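Local coordinates for protein probable ribosomal RNA small subunit methyltransferase (Thermus thermophilus, PDB 3DMH) that transfers a methyl group from S-adenosylmethionine to the N2 atom of a guanosine in 16S ribosomal RNA of the small subunit, at residues 73-78 / 261-266; 7-12 / 286-291. All coordinates share one frame; numbering follows the deposited sequence.

Two contacts of one chain illustrate how distant segments can converge around a single cofactor. From the N terminus, helix 5-9 comes first and is met much later by residues 286-291, the loop after strand 283-286; interaction 2 thus closes a loop of 273 residues. Inside that span lies interaction 1, where residues 73-78, running from the end of strand 68-73 into helix 76-84, meet residues 261-266, the matching turn of the second sheet. The contacts are therefore nested and do not cross. His286 joins them, its NE2 probably hydrogen-bonded to Thr74 O and Asp263 O. Interaction 1 ties the two sheets together beside S-adenosylmethionine, and interaction 2 brings helix 5-9 to its adenine edge.

Interaction 1. Residues 73-78 / 261-266; sequences ETSRAA and VEDDLA. With SAM (S-adenosylmethionine), chain D.
Asp263 meets Ser75 and Ala77 with its carboxylate at the start of helix 76-84, and the close packing of this contact gathers round it. With CG anti to the backbone N (chi1 -174°), the group reaches across to the other segment. There Asp263 OD1 accepts from Ala77 N at 2.8 Å on its syn lone pair. The hydroxyl of Ser75 goes to the second oxygen, Ser75 OG to Asp263 OD2 2.7 Å, again on the syn side but 20° out of the carboxylate plane. Ser75 OG is used twice, because it also accepts from Ala78 N as the N-cap of the helix. One amide and one hydroxyl, together with the N-terminal end of helix 76-84, would probably stabilise the negative charge of this buried aspartate. Alongside, the backbones of Ser75 and Asp264 form a single bridge: Arg76 N gives its hydrogen to Asp263 O (2.9 Å), in the carbonyl plane, and Leu265 N gives its own to Thr74 O (2.9 Å).

The packing thins toward Leu265 and Arg76, both partly exposed. Leu265 offers its CB to Thr74 CB at 4.0 Å, and Arg76 touches Asp263 through its CB before the rest of its chain leads away. Asp264, also partly exposed, lies beside Thr74 without bonding to it and turns OD2 to Ser267.

On its other flank the segment 261-266 holds the cofactor. Asp263 CB packs against the adenine, 3.4 Å from SAM C6, and Glu262 grips both ribose hydroxyls, Glu262 OE2 accepting from SAM O2' at 2.6 Å and OE1 from O3'. Glu262 OE2 also accepts from Asp264 N, as Glu73 OE2 does from Ser75 N. An acidic residue at the end of the second strand, binding the ribose diol, is the hallmark of the Rossmann-like methyltransferase fold.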
loop_
_atom_site.group_PDB
_atom_site.type_symbol
_atom_site.label_atom_id
_atom_site.label_comp_id
_atom_site.label_asym_id
_atom_site.label_seq_id
_atom_site.Cartn_x
_atom_site.Cartn_y
_atom_site.Cartn_z
ATOM N N GLU A 73 -6.757 3.923 -8.094
ATOM C CA GLU A 73 -5.549 3.869 -7.300
ATOM C C GLU A 73 -5.857 3.473 -5.858
ATOM O O GLU A 73 -6.836 3.942 -5.253
ATOM C CB GLU A 73 -4.864 5.221 -7.366
ATOM C CG GLU A 73 -3.608 5.378 -6.496
ATOM C CD GLU A 73 -2.556 4.334 -6.801
ATOM O OE1 GLU A 73 -2.025 4.320 -7.926
ATOM O OE2 GLU A 73 -2.225 3.492 -5.933
ATOM N N THR A 74 -5.022 2.574 -5.335
ATOM C CA THR A 74 -5.198 2.058 -3.984
ATOM C C THR A 74 -4.444 2.828 -2.903
ATOM O O THR A 74 -4.810 2.751 -1.725
ATOM C CB THR A 74 -4.753 0.576 -3.881
ATOM O OG1 THR A 74 -3.418 0.477 -4.399
ATOM C CG2 THR A 74 -5.637 -0.315 -4.743
ATOM N N SER A 75 -3.385 3.551 -3.298
ATOM C CA SER A 75 -2.567 4.270 -2.327
ATOM C C SER A 75 -3.120 5.642 -2.043
ATOM O O SER A 75 -3.286 6.467 -2.946
ATOM C CB SER A 75 -1.138 4.384 -2.860
ATOM O OG SER A 75 -0.393 5.416 -2.183
ATOM N N ARG A 76 -3.351 5.910 -0.767
ATOM C CA ARG A 76 -3.831 7.228 -0.371
ATOM C C ARG A 76 -2.824 8.314 -0.747
ATOM O O ARG A 76 -3.211 9.348 -1.284
ATOM C CB ARG A 76 -4.174 7.279 1.127
ATOM C CG ARG A 76 -5.171 8.374 1.407
ATOM C CD ARG A 76 -6.609 7.859 1.143
ATOM N NE ARG A 76 -7.587 8.926 1.245
ATOM C CZ ARG A 76 -8.891 8.720 1.412
ATOM N NH1 ARG A 76 -9.386 7.471 1.474
ATOM N NH2 ARG A 76 -9.706 9.782 1.521
ATOM N N ALA A 77 -1.539 8.071 -0.464
ATOM C CA ALA A 77 -0.478 9.024 -0.807
ATOM C C ALA A 77 -0.507 9.362 -2.296
ATOM O O ALA A 77 -0.385 10.539 -2.675
ATOM C CB ALA A 77 0.897 8.473 -0.408
ATOM N N ALA A 78 -0.661 8.339 -3.140
ATOM C CA ALA A 78 -0.671 8.593 -4.591
ATOM C C ALA A 78 -1.922 9.389 -5.007
ATOM O O ALA A 78 -1.838 10.330 -5.813
ATOM C CB ALA A 78 -0.556 7.283 -5.361
ATOM N N VAL A 261 -4.291 3.049 10.790
ATOM C CA VAL A 261 -4.070 3.853 9.576
ATOM C C VAL A 261 -3.277 3.010 8.605
ATOM O O VAL A 261 -2.329 2.323 8.979
ATOM C CB VAL A 261 -3.378 5.210 9.828
ATOM C CG1 VAL A 261 -4.335 6.155 10.576
ATOM C CG2 VAL A 261 -2.042 5.109 10.586
ATOM N N GLU A 262 -3.706 3.051 7.347
ATOM C CA GLU A 262 -3.156 2.150 6.328
ATOM C C GLU A 262 -3.288 2.829 4.962
ATOM O O GLU A 262 -4.398 3.295 4.615
ATOM C CB GLU A 262 -3.923 0.823 6.375
ATOM C CG GLU A 262 -3.650 -0.133 5.229
ATOM C CD GLU A 262 -2.176 -0.469 5.089
ATOM O OE1 GLU A 262 -1.593 -1.006 6.054
ATOM O OE2 GLU A 262 -1.628 -0.196 4.007
ATOM N N ASP A 263 -2.192 2.924 4.205
ATOM C CA ASP A 263 -2.214 3.665 2.949
ATOM C C ASP A 263 -2.847 2.861 1.816
ATOM O O ASP A 263 -3.251 3.456 0.817
ATOM C CB ASP A 263 -0.779 4.021 2.573
ATOM C CG ASP A 263 -0.685 4.928 1.364
ATOM O OD1 ASP A 263 -1.162 6.081 1.445
ATOM O OD2 ASP A 263 -0.077 4.505 0.332
ATOM N N ASP A 264 -2.842 1.528 1.937
ATOM C CA ASP A 264 -3.303 0.672 0.853
ATOM C C ASP A 264 -4.776 0.272 1.018
ATOM O O ASP A 264 -5.127 -0.355 2.000
ATOM C CB ASP A 264 -2.434 -0.603 0.776
ATOM C CG ASP A 264 -3.047 -1.655 -0.108
ATOM O OD1 ASP A 264 -3.452 -1.302 -1.207
ATOM O OD2 ASP A 264 -3.130 -2.840 0.318
ATOM N N LEU A 265 -5.616 0.669 0.060
ATOM C CA LEU A 265 -7.030 0.346 0.090
ATOM C C LEU A 265 -7.326 -1.141 0.262
ATOM O O LEU A 265 -8.245 -1.505 1.002
ATOM C CB LEU A 265 -7.726 0.837 -1.185
ATOM C CG LEU A 265 -9.226 0.608 -1.289
ATOM C CD1 LEU A 265 -9.959 1.289 -0.149
ATOM C CD2 LEU A 265 -9.721 1.107 -2.611
ATOM N N ALA A 266 -6.586 -1.999 -0.447
ATOM C CA ALA A 266 -6.854 -3.456 -0.336
ATOM C C ALA A 266 -6.676 -3.901 1.122
ATOM O O ALA A 266 -7.447 -4.710 1.648
ATOM C CB ALA A 266 -5.944 -4.236 -1.278
HETATM N N SAM D . 0.598 -4.052 10.907
HETATM C CA SAM D . 0.519 -5.147 9.880
HETATM C C SAM D . 1.159 -6.397 10.443
HETATM O O SAM D . 1.824 -6.250 11.478
HETATM O OXT SAM D . 1.029 -7.480 9.847
HETATM C CB SAM D . 1.254 -4.760 8.594
HETATM C CG SAM D . 2.744 -4.447 8.748
HETATM S SD SAM D . 3.526 -4.123 7.134
HETATM C CE SAM D . 5.272 -4.466 7.501
HETATM C "C5'" SAM D . 3.578 -2.315 6.969
HETATM C "C4'" SAM D . 2.232 -1.731 6.572
HETATM O "O4'" SAM D . 2.474 -0.339 6.384
HETATM C "C3'" SAM D . 1.640 -2.290 5.271
HETATM O "O3'" SAM D . 0.320 -2.783 5.463
HETATM C "C2'" SAM D . 1.694 -1.091 4.319
HETATM O "O2'" SAM D . 0.694 -1.066 3.319
HETATM C "C1'" SAM D . 1.601 0.041 5.339
HETATM N N9 SAM D . 2.013 1.311 4.771
HETATM C C8 SAM D . 2.964 1.564 3.785
HETATM N N7 SAM D . 3.047 2.902 3.582
HETATM C C5 SAM D . 2.136 3.504 4.425
HETATM C C6 SAM D . 1.746 4.832 4.632
HETATM N N6 SAM D . 2.276 5.833 3.916
HETATM N N1 SAM D . 0.782 5.078 5.582
HETATM C C2 SAM D . 0.200 4.062 6.306
HETATM N N3 SAM D . 0.527 2.729 6.081
HETATM C C4 SAM D . 1.490 2.490 5.163
#

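Interaction 2. Residues 7-12 / 286-291. With SAM (S-adenosylmethionine), chain D.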
loop_
_atom_site.group_PDB
_atom_site.type_symbol
_atom_site.label_atom_id
_atom_site.label_comp_id
_atom_site.label_asym_id
_atom_site.label_seq_id
_atom_site.Cartn_x
_atom_site.Cartn_y
_atom_site.Cartn_z
ATOM N N ALA A 7 7.325 18.004 5.966
ATOM C CA ALA A 7 8.018 17.604 4.725
ATOM C C ALA A 7 7.547 16.250 4.183
ATOM O O ALA A 7 7.408 16.070 2.976
ATOM C CB ALA A 7 9.516 17.603 4.914
ATOM N N TYR A 8 7.304 15.295 5.080
ATOM C CA TYR A 8 6.732 14.027 4.660
ATOM C C TYR A 8 5.390 14.216 3.926
ATOM O O TYR A 8 5.141 13.549 2.907
ATOM C CB TYR A 8 6.555 13.018 5.839
ATOM C CG TYR A 8 5.876 11.786 5.272
ATOM C CD1 TYR A 8 6.612 10.847 4.559
ATOM C CD2 TYR A 8 4.473 11.631 5.310
ATOM C CE1 TYR A 8 6.027 9.773 3.928
ATOM C CE2 TYR A 8 3.859 10.554 4.684
ATOM C CZ TYR A 8 4.623 9.615 3.982
ATOM O OH TYR A 8 4.021 8.584 3.326
ATOM N N HIS A 9 4.521 15.072 4.470
ATOM C CA HIS A 9 3.172 15.256 3.929
ATOM C C HIS A 9 3.075 16.257 2.788
ATOM O O HIS A 9 2.005 16.401 2.192
ATOM C CB HIS A 9 2.194 15.660 5.024
ATOM C CG HIS A 9 1.851 14.547 5.957
ATOM N ND1 HIS A 9 1.134 13.442 5.557
ATOM C CD2 HIS A 9 2.117 14.369 7.275
ATOM C CE1 HIS A 9 0.981 12.619 6.582
ATOM N NE2 HIS A 9 1.565 13.161 7.639
ATOM N N ARG A 10 4.181 16.954 2.520
ATOM C CA ARG A 10 4.182 18.022 1.517
ATOM C C ARG A 10 4.084 17.470 0.106
ATOM O O ARG A 10 4.785 16.522 -0.240
ATOM C CB ARG A 10 5.445 18.844 1.640
ATOM C CG ARG A 10 5.467 20.007 0.691
ATOM C CD ARG A 10 6.753 20.749 0.790
ATOM N NE ARG A 10 6.792 21.577 1.993
ATOM C CZ ARG A 10 7.516 22.691 2.081
ATOM N NH1 ARG A 10 8.237 23.077 1.035
ATOM N NH2 ARG A 10 7.517 23.416 3.197
ATOM N N LEU A 11 3.219 18.099 -0.705
ATOM C CA LEU A 11 3.103 17.775 -2.139
ATOM C C LEU A 11 3.909 18.807 -2.903
ATOM O O LEU A 11 3.722 20.006 -2.683
ATOM C CB LEU A 11 1.638 17.833 -2.591
ATOM C CG LEU A 11 0.594 17.092 -1.731
ATOM C CD1 LEU A 11 -0.762 17.168 -2.399
ATOM C CD2 LEU A 11 0.960 15.664 -1.482
ATOM N N THR A 12 4.810 18.345 -3.767
ATOM C CA THR A 12 5.739 19.231 -4.478
ATOM C C THR A 12 5.536 19.050 -5.984
ATOM O O THR A 12 5.638 17.929 -6.469
ATOM C CB THR A 12 7.175 18.896 -4.143
ATOM O OG1 THR A 12 7.404 19.129 -2.749
ATOM C CG2 THR A 12 8.101 19.811 -4.954
ATOM N N HIS A 286 -8.250 4.625 5.821
ATOM C CA HIS A 286 -7.419 4.695 4.638
ATOM C C HIS A 286 -6.709 6.042 4.708
ATOM O O HIS A 286 -7.322 7.090 4.544
ATOM C CB HIS A 286 -8.302 4.561 3.388
ATOM C CG HIS A 286 -7.521 4.394 2.121
ATOM N ND1 HIS A 286 -8.018 4.709 0.873
ATOM C CD2 HIS A 286 -6.272 3.907 1.921
ATOM C CE1 HIS A 286 -7.103 4.436 -0.042
ATOM N NE2 HIS A 286 -6.029 3.961 0.573
ATOM N N SER A 287 -5.402 6.004 4.949
ATOM C CA SER A 287 -4.671 7.190 5.364
ATOM C C SER A 287 -3.200 7.056 4.992
ATOM O O SER A 287 -2.617 5.978 5.138
ATOM C CB SER A 287 -4.740 7.281 6.886
ATOM O OG SER A 287 -4.181 8.496 7.374
ATOM N N ASP A 288 -2.615 8.168 4.542
ATOM C CA ASP A 288 -1.166 8.245 4.344
ATOM C C ASP A 288 -0.593 8.662 5.701
ATOM O O ASP A 288 -0.740 9.812 6.108
ATOM C CB ASP A 288 -0.848 9.299 3.273
ATOM C CG ASP A 288 0.647 9.482 3.032
ATOM O OD1 ASP A 288 1.434 8.630 3.496
ATOM O OD2 ASP A 288 1.013 10.472 2.356
ATOM N N VAL A 289 -0.026 7.698 6.420
ATOM C CA VAL A 289 0.424 7.884 7.810
ATOM C C VAL A 289 -0.768 8.477 8.596
ATOM O O VAL A 289 -1.852 7.871 8.601
ATOM C CB VAL A 289 1.776 8.676 7.945
ATOM C CG1 VAL A 289 2.373 8.461 9.328
ATOM C CG2 VAL A 289 2.799 8.162 6.933
ATOM N N ASP A 290 -0.613 9.632 9.233
ATOM C CA ASP A 290 -1.705 10.191 10.031
ATOM C C ASP A 290 -2.540 11.238 9.310
ATOM O O ASP A 290 -3.262 12.009 9.947
ATOM C CB ASP A 290 -1.165 10.790 11.335
ATOM C CG ASP A 290 -0.165 11.905 11.104
ATOM O OD1 ASP A 290 0.447 11.985 10.011
ATOM O OD2 ASP A 290 0.043 12.719 12.030
ATOM N N GLU A 291 -2.464 11.254 7.982
ATOM C CA GLU A 291 -3.177 12.259 7.184
ATOM C C GLU A 291 -4.671 12.324 7.492
ATOM O O GLU A 291 -5.272 13.408 7.491
ATOM C CB GLU A 291 -2.929 11.959 5.701
ATOM C CG GLU A 291 -3.772 12.702 4.710
ATOM C CD GLU A 291 -4.775 11.824 4.028
ATOM O OE1 GLU A 291 -4.651 10.569 4.072
ATOM O OE2 GLU A 291 -5.692 12.414 3.427
HETATM N N SAM D . 0.598 -4.052 10.907
HETATM C CA SAM D . 0.519 -5.147 9.880
HETATM C C SAM D . 1.159 -6.397 10.443
HETATM O O SAM D . 1.824 -6.250 11.478
HETATM O OXT SAM D . 1.029 -7.480 9.847
HETATM C CB SAM D . 1.254 -4.760 8.594
HETATM C CG SAM D . 2.744 -4.447 8.748
HETATM S SD SAM D . 3.526 -4.123 7.134
HETATM C CE SAM D . 5.272 -4.466 7.501
HETATM C "C5'" SAM D . 3.578 -2.315 6.969
HETATM C "C4'" SAM D . 2.232 -1.731 6.572
HETATM O "O4'" SAM D . 2.474 -0.339 6.384
HETATM C "C3'" SAM D . 1.640 -2.290 5.271
HETATM O "O3'" SAM D . 0.320 -2.783 5.463
HETATM C "C2'" SAM D . 1.694 -1.091 4.319
HETATM O "O2'" SAM D . 0.694 -1.066 3.319
HETATM C "C1'" SAM D . 1.601 0.041 5.339
HETATM N N9 SAM D . 2.013 1.311 4.771
HETATM C C8 SAM D . 2.964 1.564 3.785
HETATM N N7 SAM D . 3.047 2.902 3.582
HETATM C C5 SAM D . 2.136 3.504 4.425
HETATM C C6 SAM D . 1.746 4.832 4.632
HETATM N N6 SAM D . 2.276 5.833 3.916
HETATM N N1 SAM D . 0.782 5.078 5.582
HETATM C C2 SAM D . 0.200 4.062 6.306
HETATM N N3 SAM D . 0.527 2.729 6.081
HETATM C C4 SAM D . 1.490 2.490 5.163
#
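Tyr8 and Asp288 approach from opposite directions and meet hydroxyl to carboxylate, with ring and carboxylate planes turned 66° apart. The phenol gives its hydrogen to the syn lone pair of the acid, Tyr8 OH to Asp288 OD1 2.6 Å, and Asp288 OD1 lies at the edge of the Tyr8 ring, near its plane. The tyrosine side chain runs out opposite its own amide, which points the ring from helix 5-9 to the loop. Val289 lies obliquely to this ring, its CG2 branch 3.5 Å from Tyr8 CE2, which adds an apolar contact beside the polar one.

His9 comes in next to Tyr8, and Tyr8 CD2 sits over the centre of the imidazole, 3.7 Å above its plane. The imidazole edge meets the turn: His9 CE1 is 3.3 Å from Asp288 O, in the plane of the ring. His9 NE2 donates to Asp290 OD1 at 2.9 Å. That bond is bent (143° at the hydrogen) and tilted from the ring plane, with ring and carboxylate planes 36° apart. The second nitrogen, ND1, is paired with Arg80, so both nitrogens are held and the ring's rotation is fixed.

A type II' turn from Asp288 to Glu291 sets out these partners, closed by Glu291 N to Asp288 O. It also presents Val289 N to SAM N1 (2.9 Å), while Asp288 OD1 takes SAM N6 at 3.0 Å. The adenine edge is thus read by one donor and one acceptor, the pattern that recognises its N1 and amino group. Asp288 OD2 forms salt bridges with Arg80 and Lys24, and Asp290 OD2 with Arg329. Such surroundings would be expected to keep both carboxylates ionised, and the Tyr8 hydroxyl, itself beside SAM N6, shares Asp288 OD1 with the adenine amino group, consistent with a part in fixing that oxygen.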